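Local coordinates for mitotic checkpoint control protein kinase BUB1 (Drosophila melanogaster, PDB 6JKK) that probably binds ATP and phosphorylates target proteins through this kinase domain of the mitotic checkpoint protein BubR1, which acts at kinetochores, at residues A[13-16]-A[17-20]; A[95-98]-A[99-103]; A[253-256]-A[257-261]; A[292-295]-A[296-300]. All blocks are in the same frame, centred on the assembly; numbering follows the deposited sequence.

Contact 1: residues A[13-16]-A[17-20]; sequences ELIS and SLLE
Ser16 O accepts two donors: Glu20 N at 3.0 Å, one helical turn on, and a water. That water makes a second bond, to OE2 of Glu20 at 2.8 Å, and so ties the carboxylate to the backbone. The glutamate chain is laid alongside the same carbonyl, its CG anti to its own carbonyl carbon (chi1 -82°), with CG 3.5 Å from Ser16 O. Two aliphatic pairs carry the rest of the contact. Leu18 swings its CD1 methyl against CG of Leu14 at 3.8 Å, the two side chains running at a slant to each other, while Leu18 CG sits 3.2 Å from Leu14 O, the oxygen that accepts the Leu18 amide. Ile15 and Leu19 point the same way, side by side, and meet through Ile15 CG2 and Leu19 CD1 at 4.1 Å. Both continue onto Trp93 of helix 92-104, and Leu19 also reaches Tyr92 and Tyr96. With Glu13, Ser17 and Glu20 exposed and the aliphatic residues turned to the protein, this is an amphipathic surface helix, seated on the αC helix of the kinase N-lobe.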
ATOM      1  N   GLU A  13       9.153 -21.535  -0.877  1.00 43.07           N
ATOM      2  CA  GLU A  13       8.660 -22.898  -1.069  1.00 41.38           C
ATOM      3  C   GLU A  13       7.237 -23.070  -0.544  1.00 40.58           C
ATOM      4  O   GLU A  13       6.451 -23.833  -1.104  1.00 36.41           O
ATOM      5  CB  GLU A  13       9.596 -23.918  -0.420  1.00 48.96           C
ATOM      6  CG  GLU A  13      10.998 -23.917  -0.996  1.00 52.14           C
ATOM      7  CD  GLU A  13      11.814 -25.107  -0.542  1.00 61.08           C
ATOM      8  OE1 GLU A  13      11.376 -25.810   0.395  1.00 64.43           O
ATOM      9  OE2 GLU A  13      12.890 -25.344  -1.130  1.00 64.16           O
ATOM     10  N   LEU A  14       6.911 -22.362   0.535  1.00 37.29           N
ATOM     11  CA  LEU A  14       5.537 -22.326   1.026  1.00 43.00           C
ATOM     12  C   LEU A  14       4.631 -21.711  -0.039  1.00 39.34           C
ATOM     13  O   LEU A  14       3.571 -22.255  -0.359  1.00 28.96           O
ATOM     14  CB  LEU A  14       5.448 -21.522   2.322  1.00 45.23           C
ATOM     15  CG  LEU A  14       4.047 -21.075   2.744  1.00 45.01           C
ATOM     16  CD1 LEU A  14       3.209 -22.229   3.278  1.00 41.17           C
ATOM     17  CD2 LEU A  14       4.127 -19.945   3.761  1.00 48.93           C
ATOM     18  N   ILE A  15       5.068 -20.581  -0.595  1.00 33.83           N
ATOM     19  CA  ILE A  15       4.334 -19.901  -1.664  1.00 32.37           C
ATOM     20  C   ILE A  15       4.062 -20.826  -2.859  1.00 31.63           C
ATOM     21  O   ILE A  15       2.934 -20.897  -3.357  1.00 27.61           O
ATOM     22  CB  ILE A  15       5.089 -18.645  -2.159  1.00 33.06           C
ATOM     23  CG1 ILE A  15       5.170 -17.585  -1.056  1.00 35.07           C
ATOM     24  CG2 ILE A  15       4.424 -18.079  -3.408  1.00 26.55           C
ATOM     25  CD1 ILE A  15       3.856 -17.330  -0.362  1.00 35.55           C
ATOM     26  N   SER A  16       5.097 -21.526  -3.318  1.00 27.55           N
ATOM     27  CA  SER A  16       4.936 -22.478  -4.411  1.00 29.79           C
ATOM     28  C   SER A  16       3.927 -23.554  -4.040  1.00 31.79           C
ATOM     29  O   SER A  16       3.060 -23.909  -4.844  1.00 33.08           O
ATOM     30  CB  SER A  16       6.275 -23.112  -4.783  1.00 37.27           C
ATOM     31  OG  SER A  16       7.147 -22.134  -5.309  1.00 43.00           O
ATOM     32  N   SER A  17       4.048 -24.065  -2.816  1.00 30.70           N
ATOM     33  CA  SER A  17       3.146 -25.096  -2.308  1.00 39.13           C
ATOM     34  C   SER A  17       1.698 -24.619  -2.291  1.00 33.34           C
ATOM     35  O   SER A  17       0.790 -25.341  -2.707  1.00 34.54           O
ATOM     36  CB  SER A  17       3.567 -25.528  -0.901  1.00 45.33           C
ATOM     37  OG  SER A  17       2.463 -26.025  -0.166  1.00 53.17           O
ATOM     38  N   LEU A  18       1.491 -23.396  -1.810  1.00 28.14           N
ATOM     39  CA  LEU A  18       0.148 -22.835  -1.701  1.00 35.19           C
ATOM     40  C   LEU A  18      -0.501 -22.668  -3.072  1.00 32.47           C
ATOM     41  O   LEU A  18      -1.662 -23.043  -3.268  1.00 28.55           O
ATOM     42  CB  LEU A  18       0.186 -21.494  -0.964  1.00 36.88           C
ATOM     43  CG  LEU A  18       0.551 -21.548   0.521  1.00 36.85           C
ATOM     44  CD1 LEU A  18       0.769 -20.153   1.083  1.00 30.76           C
ATOM     45  CD2 LEU A  18      -0.524 -22.279   1.302  1.00 34.01           C
ATOM     46  N   LEU A  19       0.252 -22.102  -4.013  1.00 26.76           N
ATOM     47  CA  LEU A  19      -0.251 -21.883  -5.367  1.00 27.03           C
ATOM     48  C   LEU A  19      -0.575 -23.209  -6.051  1.00 28.29           C
ATOM     49  O   LEU A  19      -1.563 -23.323  -6.787  1.00 30.49           O
ATOM     50  CB  LEU A  19       0.755 -21.077  -6.196  1.00 22.17           C
ATOM     51  CG  LEU A  19       0.946 -19.632  -5.730  1.00 24.41           C
ATOM     52  CD1 LEU A  19       1.950 -18.897  -6.608  1.00 23.97           C
ATOM     53  CD2 LEU A  19      -0.394 -18.908  -5.718  1.00 20.70           C
ATOM     54  N   GLU A  20       0.255 -24.216  -5.808  1.00 27.61           N
ATOM     55  CA  GLU A  20      -0.005 -25.531  -6.382  1.00 33.40           C
ATOM     56  C   GLU A  20      -1.216 -26.192  -5.724  1.00 31.60           C
ATOM     57  O   GLU A  20      -1.962 -26.916  -6.381  1.00 35.04           O
ATOM     58  CB  GLU A  20       1.243 -26.421  -6.311  1.00 42.54           C
ATOM     59  CG  GLU A  20       2.229 -26.159  -7.449  1.00 55.65           C
ATOM     60  CD  GLU A  20       3.663 -26.498  -7.084  1.00 68.67           C
ATOM     61  OE1 GLU A  20       3.870 -27.151  -6.040  1.00 74.64           O
ATOM     62  OE2 GLU A  20       4.580 -26.105  -7.838  1.00 70.07           O
TER
HETATM   63  O   HOH W   1       3.912 -23.355  -7.679  1.00 45.11           O

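Contact 2: residues A[95-98]-A[99-103]; sequences FYIC and LEIHS
Leu99 covers one face of the Phe95 ring, its CD1 methyl standing 3.8 Å from the ring centroid and only 11° off the normal, a CH-pi contact almost over the centre. The phenyl group is brought there because CG lies opposite the backbone N (chi1 -165°), leaning forward along the helix, where CE1 also meets Leu99 CG at 3.7 Å. Tyr96 repeats the theme one residue on: the CG methylene of Glu100 lies over its face, 3.9 Å from the centroid but displaced toward CE1, and the carboxylate plane is turned just 13° from the ring. The imidazole of His102 is met at its edge, Cys98 O lying in the ring plane 3.3 Å from CD2. Ile97 CG2 packs on Ile101 CD1 at 3.8 Å, the two side chains crossing at a slant. The polar ends are held from outside: Tyr96 OH by Asp213, Glu100 OE1 by a salt bridge to Arg104, His102 NE2 by Ala115 O. Beyond the helix, Phe95 also meets Tyr129 and Ile28. An alanine in place of Phe95 would probably open a gap beneath Leu99 CD1 and leave Tyr129 and Ile28 without their aromatic neighbour. Cys98 is about 8 Å, side chain to side chain, from Lys85, a predicted ATP-binding residue, and touches Phe208. Coming after the lysine strand and close to the predicted nucleotide pocket, this is the αC helix of the protein kinase N-lobe.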
ATOM      1  N   PHE A  95       0.151 -11.841  -8.686  1.00 13.34           N
ATOM      2  CA  PHE A  95      -1.024 -11.950  -9.542  1.00 13.82           C
ATOM      3  C   PHE A  95      -2.148 -12.616  -8.744  1.00 16.92           C
ATOM      4  O   PHE A  95      -3.289 -12.144  -8.758  1.00 14.23           O
ATOM      5  CB  PHE A  95      -0.683 -12.748 -10.815  1.00 11.96           C
ATOM      6  CG  PHE A  95      -1.700 -12.624 -11.932  1.00 11.68           C
ATOM      7  CD1 PHE A  95      -2.631 -11.589 -11.951  1.00 16.19           C
ATOM      8  CD2 PHE A  95      -1.729 -13.568 -12.962  1.00 15.63           C
ATOM      9  CE1 PHE A  95      -3.569 -11.488 -12.983  1.00 14.24           C
ATOM     10  CE2 PHE A  95      -2.658 -13.476 -13.996  1.00 14.32           C
ATOM     11  CZ  PHE A  95      -3.583 -12.441 -14.008  1.00 16.69           C
ATOM     12  N   TYR A  96      -1.821 -13.685  -8.018  1.00 13.47           N
ATOM     13  CA  TYR A  96      -2.813 -14.367  -7.180  1.00 13.54           C
ATOM     14  C   TYR A  96      -3.485 -13.426  -6.174  1.00 19.25           C
ATOM     15  O   TYR A  96      -4.713 -13.369  -6.105  1.00 16.35           O
ATOM     16  CB  TYR A  96      -2.195 -15.562  -6.433  1.00 16.28           C
ATOM     17  CG  TYR A  96      -3.079 -16.054  -5.293  1.00 21.29           C
ATOM     18  CD1 TYR A  96      -4.182 -16.864  -5.541  1.00 21.10           C
ATOM     19  CD2 TYR A  96      -2.815 -15.692  -3.971  1.00 15.44           C
ATOM     20  CE1 TYR A  96      -5.005 -17.297  -4.503  1.00 24.30           C
ATOM     21  CE2 TYR A  96      -3.632 -16.123  -2.924  1.00 16.97           C
ATOM     22  CZ  TYR A  96      -4.720 -16.926  -3.199  1.00 21.78           C
ATOM     23  OH  TYR A  96      -5.532 -17.365  -2.174  1.00 20.76           O
ATOM     24  N   ILE A  97      -2.680 -12.703  -5.397  1.00 13.92           N
ATOM     25  CA  ILE A  97      -3.223 -11.789  -4.391  1.00 13.21           C
ATOM     26  C   ILE A  97      -4.163 -10.761  -5.025  1.00 14.65           C
ATOM     27  O   ILE A  97      -5.270 -10.527  -4.533  1.00 14.92           O
ATOM     28  CB  ILE A  97      -2.106 -11.044  -3.613  1.00 10.23           C
ATOM     29  CG1 ILE A  97      -1.295 -12.015  -2.740  1.00 18.13           C
ATOM     30  CG2 ILE A  97      -2.707  -9.905  -2.777  1.00 11.27           C
ATOM     31  CD1 ILE A  97      -2.109 -12.749  -1.663  1.00 17.95           C
ATOM     32  N   CYS A  98      -3.725 -10.158  -6.125  1.00 14.13           N
ATOM     33  CA  CYS A  98      -4.506  -9.116  -6.783  0.50 13.58           C
ATOM     34  C   CYS A  98      -5.819  -9.648  -7.319  1.00 12.32           C
ATOM     35  O   CYS A  98      -6.858  -8.998  -7.197  1.00 16.60           O
ATOM     36  CB  CYS A  98      -3.707  -8.482  -7.917  0.50 15.54           C
ATOM     37  SG  CYS A  98      -2.421  -7.393  -7.326  0.50 12.06           S
ATOM     38  N   LEU A  99      -5.776 -10.835  -7.911  1.00 13.07           N
ATOM     39  CA  LEU A  99      -6.997 -11.474  -8.387  1.00 14.45           C
ATOM     40  C   LEU A  99      -7.958 -11.692  -7.212  1.00 16.21           C
ATOM     41  O   LEU A  99      -9.165 -11.427  -7.325  1.00 17.15           O
ATOM     42  CB  LEU A  99      -6.663 -12.808  -9.065  1.00 13.62           C
ATOM     43  CG  LEU A  99      -5.977 -12.699 -10.430  1.00 15.19           C
ATOM     44  CD1 LEU A  99      -5.382 -14.041 -10.855  1.00 13.99           C
ATOM     45  CD2 LEU A  99      -6.959 -12.196 -11.482  1.00 15.47           C
ATOM     46  N   GLU A 100      -7.425 -12.167  -6.086  1.00 16.90           N
ATOM     47  CA  GLU A 100      -8.264 -12.468  -4.918  1.00 18.34           C
ATOM     48  C   GLU A 100      -8.868 -11.208  -4.333  1.00 16.64           C
ATOM     49  O   GLU A 100     -10.044 -11.189  -3.975  1.00 14.60           O
ATOM     50  CB  GLU A 100      -7.476 -13.220  -3.838  1.00 16.42           C
ATOM     51  CG  GLU A 100      -7.359 -14.722  -4.085  1.00 20.47           C
ATOM     52  CD  GLU A 100      -8.711 -15.386  -4.294  1.00 24.19           C
ATOM     53  OE1 GLU A 100      -9.495 -15.477  -3.322  1.00 25.31           O
ATOM     54  OE2 GLU A 100      -8.995 -15.801  -5.431  1.00 30.58           O
ATOM     55  N   ILE A 101      -8.062 -10.155  -4.224  1.00 15.91           N
ATOM     56  CA  ILE A 101      -8.574  -8.891  -3.721  1.00 14.73           C
ATOM     57  C   ILE A 101      -9.797  -8.461  -4.536  1.00 17.00           C
ATOM     58  O   ILE A 101     -10.863  -8.161  -3.984  1.00 15.87           O
ATOM     59  CB  ILE A 101      -7.498  -7.788  -3.746  1.00 13.35           C
ATOM     60  CG1 ILE A 101      -6.489  -8.011  -2.618  1.00 15.16           C
ATOM     61  CG2 ILE A 101      -8.145  -6.422  -3.569  1.00 15.21           C
ATOM     62  CD1 ILE A 101      -5.269  -7.112  -2.696  1.00 18.30           C
ATOM     63  N   HIS A 102      -9.660  -8.464  -5.855  1.00 12.55           N
ATOM     64  CA  HIS A 102     -10.754  -7.991  -6.695  1.00 13.37           C
ATOM     65  C   HIS A 102     -11.904  -8.995  -6.771  1.00 18.14           C
ATOM     66  O   HIS A 102     -13.034  -8.639  -7.101  1.00 20.16           O
ATOM     67  CB  HIS A 102     -10.234  -7.539  -8.069  1.00 21.30           C
ATOM     68  CG  HIS A 102      -9.473  -6.250  -8.003  1.00 20.02           C
ATOM     69  ND1 HIS A 102     -10.086  -5.018  -8.107  1.00 19.52           N
ATOM     70  CD2 HIS A 102      -8.159  -5.998  -7.786  1.00 17.23           C
ATOM     71  CE1 HIS A 102      -9.179  -4.064  -7.972  1.00 16.43           C
ATOM     72  NE2 HIS A 102      -8.001  -4.634  -7.780  1.00 15.85           N
ATOM     73  N   SER A 103     -11.624 -10.242  -6.409  1.00 15.57           N
ATOM     74  CA  SER A 103     -12.674 -11.246  -6.322  1.00 16.05           C
ATOM     75  C   SER A 103     -13.491 -11.065  -5.032  1.00 14.59           C
ATOM     76  O   SER A 103     -14.701 -11.350  -4.996  1.00 17.17           O
ATOM     77  CB  SER A 103     -12.041 -12.639  -6.366  1.00 21.94           C
ATOM     78  OG  SER A 103     -13.013 -13.642  -6.578  1.00 36.68           O
TER
HETATM   79  O   HOH W   2      -6.427 -15.927  -7.562  1.00 26.28           O

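Contact 3: residues A[253-256]-A[257-261]; sequences VSVM and HVLLF
Met256 O accepts Leu260 N at 2.9 Å, while the methionine side chain turns away from that turn of helix and runs out fully extended to Ile294 of helix 288-299 and Ser163 of helix 156-175. His257, the next residue, is held at its amide by Val253 O (2.8 Å), and its CB rests 3.4 Å from the same oxygen. Its ring swings out with CG opposite the backbone N (chi1 -171°), which lets Phe261 come over it: Phe261 CD2 stands 3.5 Å above the centre of the imidazole, and His257 CG in turn lies in the phenyl plane, so the phenyl edge meets the imidazole face. The ring's rotation is fixed further by ND1, bonded to Arg263 O, with a weak hydrogen bond between NE2 and Thr280 OG1. Val255 looks to another side, where its CG1 methyl approaches Leu259 CD1 at 4.3 Å, and Leu259 CG lies 3.2 Å from Val255 O. Both of these aliphatic residues carry on into Met166 of helix 156-175 and Leu139 of helix 139-150. Helices on several sides and almost wholly buried residues fit the αF helix, the hydrophobic core helix of the kinase C-lobe.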
ATOM      1  N   VAL A 253       1.173   3.482  10.591  1.00 18.58           N
ATOM      2  CA  VAL A 253       1.744   4.530  11.435  1.00 16.44           C
ATOM      3  C   VAL A 253       2.982   5.132  10.788  1.00 21.31           C
ATOM      4  O   VAL A 253       3.161   6.354  10.789  1.00 18.32           O
ATOM      5  CB  VAL A 253       2.093   4.011  12.844  1.00 21.43           C
ATOM      6  CG1 VAL A 253       2.783   5.090  13.661  1.00 24.27           C
ATOM      7  CG2 VAL A 253       0.844   3.566  13.557  1.00 24.09           C
ATOM      8  N   SER A 254       3.831   4.273  10.230  1.00 19.16           N
ATOM      9  CA  SER A 254       5.064   4.738   9.612  1.00 15.62           C
ATOM     10  C   SER A 254       4.743   5.732   8.494  1.00 16.36           C
ATOM     11  O   SER A 254       5.448   6.727   8.323  1.00 15.82           O
ATOM     12  CB  SER A 254       5.892   3.563   9.082  1.00 20.36           C
ATOM     13  OG  SER A 254       5.524   3.241   7.751  1.00 34.02           O
ATOM     14  N   VAL A 255       3.663   5.480   7.754  1.00 15.03           N
ATOM     15  CA  VAL A 255       3.256   6.391   6.681  1.00 17.79           C
ATOM     16  C   VAL A 255       2.715   7.710   7.245  1.00 16.57           C
ATOM     17  O   VAL A 255       3.051   8.790   6.753  1.00 17.02           O
ATOM     18  CB  VAL A 255       2.197   5.762   5.756  1.00 17.18           C
ATOM     19  CG1 VAL A 255       1.797   6.753   4.671  1.00 16.04           C
ATOM     20  CG2 VAL A 255       2.735   4.496   5.116  1.00 12.78           C
ATOM     21  N   MET A 256       1.873   7.619   8.269  1.00 16.21           N
ATOM     22  CA  MET A 256       1.350   8.819   8.918  1.00 13.28           C
ATOM     23  C   MET A 256       2.505   9.661   9.449  1.00 16.34           C
ATOM     24  O   MET A 256       2.476  10.886   9.363  1.00 15.97           O
ATOM     25  CB  MET A 256       0.403   8.460  10.067  1.00 13.88           C
ATOM     26  CG  MET A 256      -0.827   7.661   9.665  1.00 19.56           C
ATOM     27  SD  MET A 256      -1.800   7.328  11.145  1.00 19.55           S
ATOM     28  CE  MET A 256      -3.121   6.323  10.443  1.00 19.26           C
ATOM     29  N   HIS A 257       3.527   8.994   9.980  1.00 15.34           N
ATOM     30  CA  HIS A 257       4.698   9.674  10.538  1.00 17.39           C
ATOM     31  C   HIS A 257       5.480  10.456   9.480  1.00 18.71           C
ATOM     32  O   HIS A 257       5.928  11.581   9.730  1.00 19.88           O
ATOM     33  CB  HIS A 257       5.613   8.652  11.228  1.00 19.07           C
ATOM     34  CG  HIS A 257       6.723   9.262  12.023  1.00 19.20           C
ATOM     35  ND1 HIS A 257       7.873   9.754  11.443  1.00 19.14           N
ATOM     36  CD2 HIS A 257       6.870   9.442  13.358  1.00 22.18           C
ATOM     37  CE1 HIS A 257       8.674  10.224  12.383  1.00 24.18           C
ATOM     38  NE2 HIS A 257       8.089  10.047  13.555  1.00 25.47           N
ATOM     39  N   VAL A 258       5.658   9.856   8.306  1.00 15.98           N
ATOM     40  CA  VAL A 258       6.383  10.522   7.219  1.00 20.63           C
ATOM     41  C   VAL A 258       5.616  11.752   6.735  1.00 17.12           C
ATOM     42  O   VAL A 258       6.212  12.796   6.452  1.00 17.89           O
ATOM     43  CB  VAL A 258       6.649   9.558   6.037  1.00 27.49           C
ATOM     44  CG1 VAL A 258       7.336  10.283   4.894  1.00 32.88           C
ATOM     45  CG2 VAL A 258       7.514   8.409   6.490  1.00 29.67           C
ATOM     46  N   LEU A 259       4.290  11.627   6.654  1.00 14.25           N
ATOM     47  CA  LEU A 259       3.443  12.717   6.190  1.00 18.16           C
ATOM     48  C   LEU A 259       3.473  13.880   7.176  1.00 17.03           C
ATOM     49  O   LEU A 259       3.629  15.038   6.784  1.00 17.46           O
ATOM     50  CB  LEU A 259       2.001  12.228   6.000  1.00 15.04           C
ATOM     51  CG  LEU A 259       1.775  11.113   4.974  1.00 16.38           C
ATOM     52  CD1 LEU A 259       0.298  10.759   4.871  1.00 17.20           C
ATOM     53  CD2 LEU A 259       2.302  11.534   3.627  1.00 14.38           C
ATOM     54  N   LEU A 260       3.321  13.563   8.459  1.00 17.54           N
ATOM     55  CA  LEU A 260       3.284  14.581   9.513  1.00 21.63           C
ATOM     56  C   LEU A 260       4.616  15.307   9.708  1.00 23.09           C
ATOM     57  O   LEU A 260       4.648  16.528   9.916  1.00 23.39           O
ATOM     58  CB  LEU A 260       2.872  13.944  10.845  1.00 24.48           C
ATOM     59  CG  LEU A 260       1.398  13.788  11.210  1.00 33.64           C
ATOM     60  CD1 LEU A 260       1.247  13.096  12.552  1.00 32.46           C
ATOM     61  CD2 LEU A 260       0.709  15.145  11.240  1.00 33.48           C
ATOM     62  N   PHE A 261       5.711  14.553   9.655  1.00 23.12           N
ATOM     63  CA  PHE A 261       6.990  15.060  10.131  1.00 23.32           C
ATOM     64  C   PHE A 261       8.062  15.207   9.051  1.00 26.13           C
ATOM     65  O   PHE A 261       9.093  15.844   9.278  1.00 28.69           O
ATOM     66  CB  PHE A 261       7.499  14.195  11.298  1.00 21.30           C
ATOM     67  CG  PHE A 261       6.557  14.151  12.476  1.00 24.53           C
ATOM     68  CD1 PHE A 261       6.175  15.326  13.120  1.00 31.98           C
ATOM     69  CD2 PHE A 261       6.065  12.939  12.944  1.00 25.30           C
ATOM     70  CE1 PHE A 261       5.307  15.293  14.205  1.00 38.41           C
ATOM     71  CE2 PHE A 261       5.199  12.893  14.026  1.00 29.29           C
ATOM     72  CZ  PHE A 261       4.816  14.071  14.658  1.00 34.76           C
TER

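Contact 4: residues A[292-295]-A[296-300]; sequences ENIF and RTLLN
Asn293 O accepts two donors from one residue, Thr297 N at 2.9 Å and Thr297 OG1 at 2.7 Å, which come from opposite faces of the carbonyl plane. The threonine hydroxyl is thus folded back onto the helix, its proton given to a backbone oxygen that already takes the regular helical bond. Both polar atoms of the Asn293 amide are engaged: OD1 receives Arg296 NH2 at 3.2 Å in the amide plane, on a lone pair, and ND2 donates to Gln316 OE1 on helix 310-322. Amide and guanidinium stand almost perpendicular, 88° apart. A nearly eclipsed chi3 of -15° bends the arginine back, so that Glu292 O lies over one face of the guanidinium, offset toward its rim; the same oxygen accepts Arg296 N at 2.9 Å. Glu292 and Arg296 are linked less directly: a water donates to Glu292 OE1 at 2.6 Å and takes a weak bond from Arg296 NH2. At the helix end Arg296 O receives both Asn300 N and Asn300 ND2, the latter at 3.0 Å on a lone pair, and ND2 also reaches Trp276 O. Ile294 CG2 packs side by side with Leu298 CD1 at 3.7 Å, and both reach helix 246-261. A leucine at Arg296 would probably leave Asn293 OD1 without this donor and the water near Glu292 without its second anchor. Doubly used carbonyls and side-chain amides with outside partners imply a polar face whose groups fix one another in place, while the charged groups of Glu292 and Arg296, not in direct contact, probably interact mainly through the bridging water.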
ATOM      1  N   GLU A 292      -1.526  10.972  19.396  1.00 20.73           N
ATOM      2  CA  GLU A 292      -0.967  10.028  20.361  1.00 27.32           C
ATOM      3  C   GLU A 292      -1.884   8.811  20.555  1.00 28.11           C
ATOM      4  O   GLU A 292      -1.397   7.681  20.641  1.00 26.25           O
ATOM      5  CB  GLU A 292      -0.620  10.721  21.683  1.00 23.83           C
ATOM      6  CG  GLU A 292       0.587  11.658  21.560  1.00 28.88           C
ATOM      7  CD  GLU A 292       0.985  12.317  22.868  1.00 42.71           C
ATOM      8  OE1 GLU A 292       0.180  12.288  23.822  1.00 45.35           O
ATOM      9  OE2 GLU A 292       2.103  12.873  22.934  1.00 46.85           O
ATOM     10  N   ASN A 293      -3.199   9.039  20.593  1.00 25.46           N
ATOM     11  CA  ASN A 293      -4.173   7.944  20.602  1.00 25.47           C
ATOM     12  C   ASN A 293      -3.985   7.019  19.404  1.00 26.48           C
ATOM     13  O   ASN A 293      -3.883   5.799  19.549  1.00 22.69           O
ATOM     14  CB  ASN A 293      -5.615   8.481  20.588  1.00 29.61           C
ATOM     15  CG  ASN A 293      -6.124   8.875  21.970  1.00 35.57           C
ATOM     16  OD1 ASN A 293      -5.486   8.610  22.991  1.00 35.74           O
ATOM     17  ND2 ASN A 293      -7.301   9.498  22.003  1.00 33.04           N
ATOM     18  N   ILE A 294      -3.965   7.611  18.213  1.00 24.29           N
ATOM     19  CA  ILE A 294      -3.835   6.853  16.976  1.00 21.17           C
ATOM     20  C   ILE A 294      -2.545   6.030  16.937  1.00 21.08           C
ATOM     21  O   ILE A 294      -2.581   4.831  16.659  1.00 22.97           O
ATOM     22  CB  ILE A 294      -3.909   7.781  15.742  1.00 18.82           C
ATOM     23  CG1 ILE A 294      -5.278   8.464  15.672  1.00 22.74           C
ATOM     24  CG2 ILE A 294      -3.638   6.992  14.457  1.00 18.02           C
ATOM     25  CD1 ILE A 294      -5.327   9.633  14.695  1.00 24.83           C
ATOM     26  N   PHE A 295      -1.418   6.672  17.230  1.00 20.55           N
ATOM     27  CA  PHE A 295      -0.126   5.993  17.202  1.00 18.20           C
ATOM     28  C   PHE A 295      -0.071   4.877  18.248  1.00 21.12           C
ATOM     29  O   PHE A 295       0.360   3.759  17.951  1.00 21.05           O
ATOM     30  CB  PHE A 295       1.019   6.989  17.434  1.00 21.60           C
ATOM     31  CG  PHE A 295       1.167   8.028  16.346  1.00 21.81           C
ATOM     32  CD1 PHE A 295       0.458   7.928  15.155  1.00 24.41           C
ATOM     33  CD2 PHE A 295       2.029   9.107  16.527  1.00 24.39           C
ATOM     34  CE1 PHE A 295       0.600   8.887  14.159  1.00 24.27           C
ATOM     35  CE2 PHE A 295       2.177  10.070  15.541  1.00 25.84           C
ATOM     36  CZ  PHE A 295       1.463   9.959  14.355  1.00 26.70           C
ATOM     37  N   ARG A 296      -0.522   5.175  19.464  1.00 19.86           N
ATOM     38  CA  ARG A 296      -0.468   4.200  20.551  1.00 20.68           C
ATOM     39  C   ARG A 296      -1.350   2.987  20.271  1.00 22.03           C
ATOM     40  O   ARG A 296      -0.957   1.845  20.527  1.00 23.59           O
ATOM     41  CB  ARG A 296      -0.863   4.841  21.883  1.00 23.76           C
ATOM     42  CG  ARG A 296      -0.618   3.943  23.088  1.00 28.63           C
ATOM     43  CD  ARG A 296      -1.031   4.602  24.402  1.00 37.89           C
ATOM     44  NE  ARG A 296      -1.238   6.043  24.286  1.00 45.67           N
ATOM     45  CZ  ARG A 296      -2.434   6.618  24.167  1.00 48.30           C
ATOM     46  NH1 ARG A 296      -3.533   5.877  24.142  1.00 52.96           N
ATOM     47  NH2 ARG A 296      -2.531   7.934  24.067  1.00 52.39           N
ATOM     48  N   THR A 297      -2.538   3.244  19.734  1.00 25.13           N
ATOM     49  CA  THR A 297      -3.506   2.189  19.460  1.00 24.00           C
ATOM     50  C   THR A 297      -3.018   1.263  18.351  1.00 20.76           C
ATOM     51  O   THR A 297      -3.191   0.040  18.417  1.00 23.36           O
ATOM     52  CB  THR A 297      -4.857   2.794  19.063  1.00 22.69           C
ATOM     53  OG1 THR A 297      -5.351   3.593  20.144  1.00 22.48           O
ATOM     54  CG2 THR A 297      -5.868   1.711  18.746  1.00 24.97           C
ATOM     55  N   LEU A 298      -2.409   1.849  17.327  1.00 17.45           N
ATOM     56  CA  LEU A 298      -1.972   1.067  16.176  1.00 16.62           C
ATOM     57  C   LEU A 298      -0.645   0.351  16.422  1.00 23.37           C
ATOM     58  O   LEU A 298      -0.365  -0.667  15.790  1.00 20.14           O
ATOM     59  CB  LEU A 298      -1.883   1.948  14.928  1.00 15.30           C
ATOM     60  CG  LEU A 298      -3.188   2.463  14.313  1.00 21.03           C
ATOM     61  CD1 LEU A 298      -2.914   3.535  13.261  1.00 16.97           C
ATOM     62  CD2 LEU A 298      -3.973   1.321  13.699  1.00 18.22           C
ATOM     63  N   LEU A 299       0.167   0.879  17.337  1.00 17.70           N
ATOM     64  CA  LEU A 299       1.472   0.283  17.631  1.00 18.39           C
ATOM     65  C   LEU A 299       1.433  -0.744  18.758  1.00 26.65           C
ATOM     66  O   LEU A 299       2.281  -1.639  18.826  1.00 24.51           O
ATOM     67  CB  LEU A 299       2.491   1.366  17.994  1.00 19.78           C
ATOM     68  CG  LEU A 299       3.019   2.247  16.866  1.00 22.04           C
ATOM     69  CD1 LEU A 299       3.951   3.310  17.411  1.00 23.51           C
ATOM     70  CD2 LEU A 299       3.737   1.389  15.848  1.00 22.61           C
ATOM     71  N   ASN A 300       0.465  -0.608  19.656  1.00 25.63           N
ATOM     72  CA  ASN A 300       0.448  -1.438  20.850  1.00 23.69           C
ATOM     73  C   ASN A 300      -0.809  -2.282  20.923  1.00 27.33           C
ATOM     74  O   ASN A 300      -1.822  -1.858  21.483  1.00 29.77           O
ATOM     75  CB  ASN A 300       0.593  -0.566  22.094  1.00 24.79           C
ATOM     76  CG  ASN A 300       1.891   0.225  22.099  1.00 27.15           C
ATOM     77  OD1 ASN A 300       2.903  -0.228  22.635  1.00 29.03           O
ATOM     78  ND2 ASN A 300       1.866   1.409  21.500  1.00 22.50           N
TER
HETATM   79  O   HOH W   3      -1.791  11.037  24.948  1.00 40.52           O

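Overall arrangement
Along the chain the four contacts follow in series, each on a single helix: 12-21, 92-104, 246-261 and 288-299. They fall into two pairs. Contacts 1 and 2 have centres 16 Å apart and touch where Leu19 CD2 meets Tyr96 CB, joining an N-terminal helix to αC beside the N-lobe sheet. Contacts 3 and 4, with centres 13 Å apart, meet through Val253 on Leu298, Met256 on Ile294 and Leu260 on Phe295, packing helix 246-261 (αF) against helix 288-299 (probably αH) in the C-lobe. Between the pairs, contacts 2 and 3 lie on opposite sides of the chain's centre, about 16 Å apart at their nearest atoms, an arrangement that reflects the two-lobed kinase fold.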